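Local coordinates for odorant binding protein, antennal (Anopheles gambiae, PDB 3R1P), which probably binds and carries odorant molecules in the mosquito antenna, and holds a palmitic acid molecule in this crystal, at residues R33-G38 against K119-L124; M16-C21 against K47-C52; G65-D70 against Y104-C109. One frame throughout, in Å; residues are numbered along the deposited sequence.

Interaction 1. Residues R33-G38 against K119-L124. With PLM (palmitic acid), chain G.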
loop_
_atom_site.group_PDB
_atom_site.type_symbol
_atom_site.label_atom_id
_atom_site.label_comp_id
_atom_site.label_asym_id
_atom_site.label_seq_id
_atom_site.Cartn_x
_atom_site.Cartn_y
_atom_site.Cartn_z
ATOM N N ARG A 33 -7.440 9.052 -4.199
ATOM C CA ARG A 33 -8.278 8.901 -5.395
ATOM C C ARG A 33 -7.536 8.980 -6.718
ATOM O O ARG A 33 -8.104 8.638 -7.761
ATOM C CB ARG A 33 -9.462 9.854 -5.356
ATOM C CG ARG A 33 -10.606 9.200 -4.624
ATOM C CD ARG A 33 -11.870 9.974 -4.820
ATOM N NE ARG A 33 -13.074 9.154 -4.632
ATOM C CZ ARG A 33 -14.074 9.062 -5.506
ATOM N NH1 ARG A 33 -13.999 9.676 -6.682
ATOM N NH2 ARG A 33 -15.145 8.330 -5.222
ATOM N N THR A 34 -6.237 9.365 -6.667
ATOM C CA THR A 34 -5.353 9.399 -7.837
ATOM C C THR A 34 -5.161 7.973 -8.360
ATOM O O THR A 34 -4.856 7.802 -9.532
ATOM C CB THR A 34 -4.003 10.062 -7.531
ATOM O OG1 THR A 34 -3.350 9.355 -6.474
ATOM C CG2 THR A 34 -4.124 11.538 -7.212
ATOM N N CYS A 35 -5.386 6.951 -7.499
ATOM C CA CYS A 35 -5.286 5.534 -7.862
ATOM C C CYS A 35 -6.319 5.069 -8.908
ATOM O O CYS A 35 -6.126 4.016 -9.515
ATOM C CB CYS A 35 -5.296 4.638 -6.617
ATOM S SG CYS A 35 -6.851 4.643 -5.667
ATOM N N LEU A 36 -7.444 5.815 -9.080
ATOM C CA LEU A 36 -8.543 5.454 -9.987
ATOM C C LEU A 36 -8.170 5.255 -11.461
ATOM O O LEU A 36 -8.870 4.525 -12.163
ATOM C CB LEU A 36 -9.786 6.350 -9.805
ATOM C CG LEU A 36 -10.574 6.193 -8.498
ATOM C CD1 LEU A 36 -11.562 7.341 -8.313
ATOM C CD2 LEU A 36 -11.305 4.846 -8.439
ATOM N N ASP A 37 -7.051 5.858 -11.905
ATOM C CA ASP A 37 -6.516 5.712 -13.264
ATOM C C ASP A 37 -5.283 4.767 -13.296
ATOM O O ASP A 37 -4.631 4.633 -14.333
ATOM C CB ASP A 37 -6.187 7.097 -13.865
ATOM C CG ASP A 37 -5.058 7.886 -13.236
ATOM O OD1 ASP A 37 -4.405 7.362 -12.318
ATOM O OD2 ASP A 37 -4.833 9.029 -13.659
ATOM N N GLY A 38 -4.992 4.132 -12.160
ATOM C CA GLY A 38 -3.873 3.201 -12.021
ATOM C C GLY A 38 -2.587 3.798 -11.484
ATOM O O GLY A 38 -1.587 3.086 -11.371
ATOM N N LYS A 119 -7.647 -2.375 -9.325
ATOM C CA LYS A 119 -8.381 -3.383 -8.556
ATOM C C LYS A 119 -8.292 -3.140 -7.047
ATOM O O LYS A 119 -9.332 -3.124 -6.388
ATOM C CB LYS A 119 -7.921 -4.795 -8.921
ATOM C CG LYS A 119 -8.495 -5.267 -10.262
ATOM C CD LYS A 119 -7.943 -6.628 -10.671
ATOM C CE LYS A 119 -8.410 -7.043 -12.046
ATOM N NZ LYS A 119 -7.951 -8.412 -12.391
ATOM N N PHE A 120 -7.068 -2.889 -6.518
ATOM C CA PHE A 120 -6.858 -2.576 -5.101
ATOM C C PHE A 120 -7.457 -1.210 -4.771
ATOM O O PHE A 120 -8.035 -1.033 -3.693
ATOM C CB PHE A 120 -5.368 -2.627 -4.724
ATOM C CG PHE A 120 -4.831 -4.028 -4.597
ATOM C CD1 PHE A 120 -5.128 -4.802 -3.483
ATOM C CD2 PHE A 120 -4.015 -4.568 -5.582
ATOM C CE1 PHE A 120 -4.629 -6.098 -3.361
ATOM C CE2 PHE A 120 -3.533 -5.870 -5.470
ATOM C CZ PHE A 120 -3.839 -6.625 -4.357
ATOM N N CYS A 121 -7.357 -0.259 -5.727
ATOM C CA CYS A 121 -7.917 1.089 -5.598
ATOM C C CYS A 121 -9.426 1.000 -5.367
ATOM O O CYS A 121 -9.916 1.593 -4.412
ATOM C CB CYS A 121 -7.581 1.929 -6.828
ATOM S SG CYS A 121 -8.225 3.614 -6.773
ATOM N N HIS A 122 -10.149 0.227 -6.205
ATOM C CA HIS A 122 -11.597 0.041 -6.103
ATOM C C HIS A 122 -12.010 -0.636 -4.786
ATOM O O HIS A 122 -12.952 -0.186 -4.136
ATOM C CB HIS A 122 -12.124 -0.785 -7.285
ATOM C CG HIS A 122 -12.084 -0.079 -8.611
ATOM N ND1 HIS A 122 -12.362 -0.756 -9.782
ATOM C CD2 HIS A 122 -11.776 1.206 -8.914
ATOM C CE1 HIS A 122 -12.252 0.138 -10.751
ATOM N NE2 HIS A 122 -11.890 1.331 -10.278
ATOM N N LEU A 123 -11.309 -1.720 -4.413
ATOM C CA LEU A 123 -11.590 -2.515 -3.212
ATOM C C LEU A 123 -11.519 -1.696 -1.925
ATOM O O LEU A 123 -12.408 -1.802 -1.076
ATOM C CB LEU A 123 -10.623 -3.717 -3.139
ATOM C CG LEU A 123 -10.765 -4.631 -1.914
ATOM C CD1 LEU A 123 -12.068 -5.428 -1.962
ATOM C CD2 LEU A 123 -9.571 -5.546 -1.771
ATOM N N LEU A 124 -10.468 -0.888 -1.794
ATOM C CA LEU A 124 -10.197 -0.089 -0.606
ATOM C C LEU A 124 -10.945 1.263 -0.626
ATOM O O LEU A 124 -11.513 1.629 0.422
ATOM C CB LEU A 124 -8.694 0.245 -0.556
ATOM C CG LEU A 124 -7.756 -0.889 -0.186
ATOM C CD1 LEU A 124 -6.365 -0.647 -0.742
ATOM C CD2 LEU A 124 -7.709 -1.090 1.335
HETATM C C1 PLM G . -8.645 -9.247 3.834
HETATM O O1 PLM G . -9.589 -10.062 3.931
HETATM O O2 PLM G . -7.732 -9.189 4.690
HETATM C C2 PLM G . -8.625 -8.312 2.636
HETATM C C3 PLM G . -7.455 -7.323 2.673
HETATM C C4 PLM G . -7.114 -6.768 1.287
HETATM C C5 PLM G . -6.428 -5.403 1.378
HETATM C C6 PLM G . -5.206 -5.297 0.463
HETATM C C7 PLM G . -4.327 -4.100 0.829
HETATM C C8 PLM G . -2.997 -4.126 0.081
HETATM C C9 PLM G . -2.623 -2.758 -0.485
HETATM C CA PLM G . -1.517 -2.884 -1.531
HETATM C CB PLM G . -1.282 -1.571 -2.272
HETATM C CC PLM G . -2.283 -1.399 -3.409
HETATM C CD PLM G . -1.687 -0.645 -4.596
HETATM C CE PLM G . -1.600 0.872 -4.412
HETATM C CF PLM G . -2.441 1.427 -3.262
HETATM C CG PLM G . -3.889 1.599 -3.667
#
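C35 and C121 are joined by a disulfide that ties the 3-10 turn at 34-37 to helix 114-125 of the all-helical PBP/GOBP fold. It is the bridge beyond the three that classical insect odorant-binding proteins share. The SG atoms of C35 and C121 lie 2.0 Å apart with a dihedral of 65°, a right-handed bridge. The two cysteines reach it differently. C35 puts its SG between its own backbone N and carbonyl carbon (chi1 66°), whereas C121 extends its SG anti to the backbone N (chi1 -180°), toward the 3-10 turn. C35 CA and C121 CA lie 5.6 Å apart, the closest backbone approach between the segments. L36 covers the sulfur from the side, its CD2 3.7 Å from C121 SG. One residue earlier, about a quarter turn round the helix, F120 meets the palmitic acid through CB, 3.6 Å from atom CC of the ligand, and the F120 ring makes a T-shaped (edge-to-face) pair with F111. The disulfide thus holds a helix that touches the ligand. At the outer margin, the same L36 CD2 approaches the H122 ring at its edge, in the ring plane, 3.7 Å from H122 CD2.

Interaction 2. Residues M16-C21 against K47-C52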
loop_
_atom_site.group_PDB
_atom_site.type_symbol
_atom_site.label_atom_id
_atom_site.label_comp_id
_atom_site.label_asym_id
_atom_site.label_seq_id
_atom_site.Cartn_x
_atom_site.Cartn_y
_atom_site.Cartn_z
ATOM N N MET A 16 -12.730 -1.268 6.307
ATOM C CA MET A 16 -12.319 -1.224 7.718
ATOM C C MET A 16 -10.860 -0.724 7.792
ATOM O O MET A 16 -10.508 0.053 8.678
ATOM C CB MET A 16 -12.300 -2.678 8.193
ATOM C CG MET A 16 -13.183 -2.996 9.313
ATOM S SD MET A 16 -12.867 -4.723 9.713
ATOM C CE MET A 16 -13.148 -4.674 11.329
ATOM N N LEU A 17 -10.006 -1.255 6.872
ATOM C CA LEU A 17 -8.576 -0.980 6.732
ATOM C C LEU A 17 -8.310 0.426 6.171
ATOM O O LEU A 17 -7.423 1.116 6.665
ATOM C CB LEU A 17 -7.985 -2.073 5.811
ATOM C CG LEU A 17 -6.530 -2.502 5.978
ATOM C CD1 LEU A 17 -6.312 -3.273 7.242
ATOM C CD2 LEU A 17 -6.120 -3.422 4.856
ATOM N N HIS A 18 -9.105 0.858 5.165
ATOM C CA HIS A 18 -9.021 2.165 4.499
ATOM C C HIS A 18 -9.249 3.367 5.438
ATOM O O HIS A 18 -8.519 4.362 5.348
ATOM C CB HIS A 18 -10.021 2.195 3.325
ATOM C CG HIS A 18 -10.142 3.522 2.645
ATOM N ND1 HIS A 18 -9.151 3.995 1.812
ATOM C CD2 HIS A 18 -11.150 4.422 2.683
ATOM C CE1 HIS A 18 -9.575 5.172 1.382
ATOM N NE2 HIS A 18 -10.777 5.465 1.873
ATOM N N GLU A 19 -10.292 3.290 6.296
ATOM C CA GLU A 19 -10.674 4.345 7.243
ATOM C C GLU A 19 -9.637 4.620 8.331
ATOM O O GLU A 19 -9.396 5.787 8.651
ATOM C CB GLU A 19 -12.069 4.080 7.831
ATOM C CG GLU A 19 -13.188 4.265 6.815
ATOM C CD GLU A 19 -14.454 4.973 7.268
ATOM O OE1 GLU A 19 -14.589 5.300 8.471
ATOM O OE2 GLU A 19 -15.338 5.172 6.404
ATOM N N ILE A 20 -9.003 3.567 8.870
ATOM C CA ILE A 20 -7.955 3.722 9.891
ATOM C C ILE A 20 -6.713 4.399 9.304
ATOM O O ILE A 20 -6.179 5.337 9.901
ATOM C CB ILE A 20 -7.639 2.380 10.596
ATOM C CG1 ILE A 20 -8.800 1.984 11.511
ATOM C CG2 ILE A 20 -6.310 2.423 11.387
ATOM C CD1 ILE A 20 -8.984 0.572 11.616
ATOM N N CYS A 21 -6.286 3.943 8.117
ATOM C CA CYS A 21 -5.103 4.478 7.466
ATOM C C CYS A 21 -5.189 5.882 6.912
ATOM O O CYS A 21 -4.169 6.572 6.859
ATOM C CB CYS A 21 -4.498 3.469 6.502
ATOM S SG CYS A 21 -3.957 1.955 7.330
ATOM N N LYS A 47 1.779 8.093 0.694
ATOM C CA LYS A 47 2.854 7.092 0.817
ATOM C C LYS A 47 2.800 6.479 2.212
ATOM O O LYS A 47 3.013 5.275 2.349
ATOM C CB LYS A 47 4.233 7.712 0.555
ATOM C CG LYS A 47 4.429 8.163 -0.887
ATOM C CD LYS A 47 5.807 8.724 -1.088
ATOM C CE LYS A 47 6.053 9.071 -2.533
ATOM N NZ LYS A 47 7.459 9.487 -2.749
ATOM N N CYS A 48 2.453 7.302 3.243
ATOM C CA CYS A 48 2.281 6.839 4.622
ATOM C C CYS A 48 1.029 5.995 4.782
ATOM O O CYS A 48 1.041 5.056 5.584
ATOM C CB CYS A 48 2.333 7.994 5.616
ATOM S SG CYS A 48 3.955 8.790 5.739
ATOM N N TYR A 49 -0.036 6.277 3.972
ATOM C CA TYR A 49 -1.274 5.489 3.961
ATOM C C TYR A 49 -0.939 4.031 3.569
ATOM O O TYR A 49 -1.455 3.094 4.175
ATOM C CB TYR A 49 -2.313 6.120 2.990
ATOM C CG TYR A 49 -3.480 5.219 2.645
ATOM C CD1 TYR A 49 -4.650 5.238 3.398
ATOM C CD2 TYR A 49 -3.425 4.360 1.547
ATOM C CE1 TYR A 49 -5.720 4.392 3.096
ATOM C CE2 TYR A 49 -4.496 3.529 1.223
ATOM C CZ TYR A 49 -5.641 3.544 2.000
ATOM O OH TYR A 49 -6.688 2.708 1.683
ATOM N N ILE A 50 -0.070 3.863 2.556
ATOM C CA ILE A 50 0.387 2.557 2.071
ATOM C C ILE A 50 1.144 1.821 3.187
ATOM O O ILE A 50 0.861 0.633 3.412
ATOM C CB ILE A 50 1.217 2.674 0.770
ATOM C CG1 ILE A 50 0.433 3.442 -0.333
ATOM C CG2 ILE A 50 1.659 1.276 0.299
ATOM C CD1 ILE A 50 1.269 3.846 -1.595
ATOM N N HIS A 51 2.077 2.522 3.887
ATOM C CA HIS A 51 2.819 1.928 5.016
ATOM C C HIS A 51 1.827 1.449 6.061
ATOM O O HIS A 51 1.951 0.321 6.541
ATOM C CB HIS A 51 3.848 2.888 5.651
ATOM C CG HIS A 51 4.364 2.359 6.960
ATOM N ND1 HIS A 51 3.902 2.855 8.168
ATOM C CD2 HIS A 51 5.149 1.284 7.204
ATOM C CE1 HIS A 51 4.487 2.121 9.103
ATOM N NE2 HIS A 51 5.249 1.164 8.567
ATOM N N CYS A 52 0.813 2.294 6.374
ATOM C CA CYS A 52 -0.226 1.947 7.328
ATOM C C CYS A 52 -0.936 0.631 6.968
ATOM O O CYS A 52 -1.137 -0.198 7.855
ATOM C CB CYS A 52 -1.210 3.098 7.508
ATOM S SG CYS A 52 -2.576 2.714 8.626
#
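Y49 brings the CD1 and CE1 side of its ring against C21 and the H18 carbonyl, with CD1 3.6 Å from C21 CB and the hydroxyl carried on to the H18 side chain. The two segments belong to helices 11-25 and 44-56, whose local axes pass 9.5 Å apart with N-to-C directions at 130°. Next to the tyrosine, C21 SG and C52 SG form a 2.0 Å disulfide with a dihedral of -74°, left-handed, one of the bridges characteristic of the PBP/GOBP fold. C52 sends its SG away from its backbone N, while C21 holds its SG beside the backbone N and anti to the carbonyl carbon. Y49 extends the same way as C52 (chi1 166°), one turn earlier on the helix, so ring and bridge reach helix 11-25 together. The hydroxyl arrives at the edge of the H18 imidazole, in its plane, and H18 ND1 to Y49 OH is a nearly straight 2.8 Å hydrogen bond. The rings themselves meet rim to rim. E29 takes the other imidazole nitrogen, NE2. Bonded at both nitrogens, the buried H18 ring is fixed in rotation, and the carboxylate of E29 would probably make the imidazole more basic.

Interaction 3. Residues G65-D70 against Y104-C109. With PLM (palmitic acid), chain G.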
loop_
_atom_site.group_PDB
_atom_site.type_symbol
_atom_site.label_atom_id
_atom_site.label_comp_id
_atom_site.label_asym_id
_atom_site.label_seq_id
_atom_site.Cartn_x
_atom_site.Cartn_y
_atom_site.Cartn_z
ATOM N N GLY A 65 12.347 -4.005 8.236
ATOM C CA GLY A 65 11.382 -3.021 7.751
ATOM C C GLY A 65 10.963 -3.325 6.320
ATOM O O GLY A 65 10.081 -2.644 5.785
ATOM N N ARG A 66 11.553 -4.390 5.693
ATOM C CA ARG A 66 11.181 -4.764 4.324
ATOM C C ARG A 66 9.737 -5.276 4.308
ATOM O O ARG A 66 9.207 -5.673 5.354
ATOM C CB ARG A 66 12.159 -5.772 3.690
ATOM C CG ARG A 66 12.070 -7.182 4.272
ATOM C CD ARG A 66 13.201 -8.061 3.787
ATOM N NE ARG A 66 13.041 -9.421 4.294
ATOM C CZ ARG A 66 12.389 -10.394 3.660
ATOM N NH1 ARG A 66 11.850 -10.176 2.469
ATOM N NH2 ARG A 66 12.286 -11.595 4.206
ATOM N N ILE A 67 9.088 -5.214 3.132
ATOM C CA ILE A 67 7.701 -5.645 3.021
ATOM C C ILE A 67 7.656 -7.117 2.602
ATOM O O ILE A 67 8.142 -7.478 1.535
ATOM C CB ILE A 67 6.870 -4.705 2.083
ATOM C CG1 ILE A 67 6.906 -3.184 2.531
ATOM C CG2 ILE A 67 5.437 -5.212 1.887
ATOM C CD1 ILE A 67 6.861 -2.831 4.088
ATOM N N LEU A 68 7.060 -7.951 3.455
ATOM C CA LEU A 68 6.970 -9.394 3.233
ATOM C C LEU A 68 5.872 -9.709 2.214
ATOM O O LEU A 68 4.750 -10.096 2.576
ATOM C CB LEU A 68 6.759 -10.120 4.580
ATOM C CG LEU A 68 7.774 -9.799 5.686
ATOM C CD1 LEU A 68 7.231 -10.190 7.056
ATOM C CD2 LEU A 68 9.132 -10.418 5.397
ATOM N N LEU A 69 6.196 -9.505 0.929
ATOM C CA LEU A 69 5.275 -9.711 -0.176
ATOM C C LEU A 69 4.763 -11.145 -0.316
ATOM O O LEU A 69 3.613 -11.322 -0.698
ATOM C CB LEU A 69 5.824 -9.155 -1.505
ATOM C CG LEU A 69 6.054 -7.639 -1.579
ATOM C CD1 LEU A 69 6.796 -7.273 -2.828
ATOM C CD2 LEU A 69 4.750 -6.871 -1.531
ATOM N N ASP A 70 5.574 -12.154 0.047
ATOM C CA ASP A 70 5.166 -13.561 -0.001
ATOM C C ASP A 70 4.044 -13.797 1.002
ATOM O O ASP A 70 3.065 -14.467 0.657
ATOM C CB ASP A 70 6.368 -14.502 0.221
ATOM C CG ASP A 70 7.257 -14.646 -1.002
ATOM O OD1 ASP A 70 6.756 -15.110 -2.051
ATOM O OD2 ASP A 70 8.463 -14.363 -0.890
ATOM N N TYR A 104 5.886 2.845 -0.411
ATOM C CA TYR A 104 5.648 3.394 -1.740
ATOM C C TYR A 104 6.524 2.703 -2.796
ATOM O O TYR A 104 5.997 2.259 -3.822
ATOM C CB TYR A 104 5.875 4.917 -1.756
ATOM C CG TYR A 104 5.851 5.504 -3.151
ATOM C CD1 TYR A 104 4.642 5.726 -3.818
ATOM C CD2 TYR A 104 7.031 5.823 -3.814
ATOM C CE1 TYR A 104 4.617 6.248 -5.112
ATOM C CE2 TYR A 104 7.017 6.342 -5.107
ATOM C CZ TYR A 104 5.808 6.562 -5.748
ATOM O OH TYR A 104 5.797 7.059 -7.028
ATOM N N GLU A 105 7.845 2.639 -2.560
ATOM C CA GLU A 105 8.794 2.016 -3.485
ATOM C C GLU A 105 8.497 0.537 -3.710
ATOM O O GLU A 105 8.683 0.043 -4.823
ATOM C CB GLU A 105 10.239 2.202 -3.027
ATOM C CG GLU A 105 10.783 3.611 -3.212
ATOM C CD GLU A 105 12.268 3.754 -2.913
ATOM O OE1 GLU A 105 13.010 2.750 -3.021
ATOM O OE2 GLU A 105 12.695 4.888 -2.595
ATOM N N THR A 106 8.029 -0.168 -2.664
ATOM C CA THR A 106 7.686 -1.594 -2.778
ATOM C C THR A 106 6.483 -1.763 -3.741
ATOM O O THR A 106 6.529 -2.616 -4.630
ATOM C CB THR A 106 7.455 -2.227 -1.382
ATOM O OG1 THR A 106 8.629 -2.083 -0.586
ATOM C CG2 THR A 106 7.057 -3.702 -1.455
ATOM N N VAL A 107 5.421 -0.940 -3.561
ATOM C CA VAL A 107 4.216 -0.963 -4.407
ATOM C C VAL A 107 4.570 -0.618 -5.868
ATOM O O VAL A 107 4.143 -1.329 -6.779
ATOM C CB VAL A 107 3.072 -0.099 -3.823
ATOM C CG1 VAL A 107 1.919 0.085 -4.812
ATOM C CG2 VAL A 107 2.560 -0.719 -2.535
ATOM N N LYS A 108 5.392 0.425 -6.071
ATOM C CA LYS A 108 5.874 0.841 -7.401
ATOM C C LYS A 108 6.587 -0.305 -8.116
ATOM O O LYS A 108 6.350 -0.534 -9.299
ATOM C CB LYS A 108 6.815 2.056 -7.283
ATOM C CG LYS A 108 6.081 3.382 -7.073
ATOM C CD LYS A 108 5.179 3.820 -8.259
ATOM C CE LYS A 108 5.932 4.193 -9.528
ATOM N NZ LYS A 108 6.792 5.405 -9.358
ATOM N N CYS A 109 7.431 -1.043 -7.373
ATOM C CA CYS A 109 8.196 -2.186 -7.860
ATOM C C CYS A 109 7.270 -3.368 -8.213
ATOM O O CYS A 109 7.361 -3.910 -9.314
ATOM C CB CYS A 109 9.236 -2.570 -6.804
ATOM S SG CYS A 109 10.312 -3.961 -7.234
HETATM C C1 PLM G . -8.645 -9.247 3.834
HETATM O O1 PLM G . -9.589 -10.062 3.931
HETATM O O2 PLM G . -7.732 -9.189 4.690
HETATM C C2 PLM G . -8.625 -8.312 2.636
HETATM C C3 PLM G . -7.455 -7.323 2.673
HETATM C C4 PLM G . -7.114 -6.768 1.287
HETATM C C5 PLM G . -6.428 -5.403 1.378
HETATM C C6 PLM G . -5.206 -5.297 0.463
HETATM C C7 PLM G . -4.327 -4.100 0.829
HETATM C C8 PLM G . -2.997 -4.126 0.081
HETATM C C9 PLM G . -2.623 -2.758 -0.485
HETATM C CA PLM G . -1.517 -2.884 -1.531
HETATM C CB PLM G . -1.282 -1.571 -2.272
HETATM C CC PLM G . -2.283 -1.399 -3.409
HETATM C CD PLM G . -1.687 -0.645 -4.596
HETATM C CE PLM G . -1.600 0.872 -4.412
HETATM C CF PLM G . -2.441 1.427 -3.262
HETATM C CG PLM G . -3.889 1.599 -3.667
HETATM O O HOH W 1 10.407 -4.165 0.794
#
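The flat groups of these segments, the Y104 ring and the R66 guanidinium, lie away from the touch of I67 and L69 on T106. K108 CG lies 3.4 Å above one face of the Y104 ring, toward its rim, and K47 covers the opposite face in a cation-pi contact. K108 then curls back, every torsion of its chain turned the same way, until its NZ gives a 3.0 Å hydrogen bond to Y104 OH. The R66 guanidinium carries L68 CD2 on one face, also toward the rim, while its NH1 bonds to S92 O.

Across the contact itself the touch is narrow. With chi1 at -59°, T106 directs its methyl CG2 at segment 65-70 and keeps OG1 beside its backbone N. CG2 meets I67 CB at 3.7 Å and L69 CD1 at 3.8 Å, fitting between the two branched side chains. The connection joins helix 99-110 to the chain entering helix 69-72, where L68 is both the N-cap residue and the centre of an inverse gamma turn. V107, next to T106, uses CG1 to touch atom CE of the palmitic acid at 3.6 Å.

One water completes the join: it accepts from I67 N at 2.9 Å and donates to T106 OG1 at 3.1 Å. That hydroxyl also bonds to T102 O, so the water satisfies the I67 amide and is itself held by the threonine oxygen, while the threonine methyl supplies the apolar packing.

In the fold
Along the chain the segments of interactions 1 and 2 alternate, whereas both segments of interaction 3 fall between those of interaction 1. Interactions 1 and 2 have centres about 13 Å apart and touch where L124 meets H18 and Y49; interactions 2 and 3, about 15 Å apart, touch where I50 packs on V107. Helix 44-56 thus touches both other contacts, whose centres are about 18 Å apart on opposite sides of the chain's centre. Interactions 1 and 3 both reach the palmitic acid, through the consecutive helices 114-125 and 99-110. Interactions 1 and 2 each contain a disulfide between their own segments, whereas C109 bonds to C91, so both ligand-touching helices are covalently tied to another part of the fold.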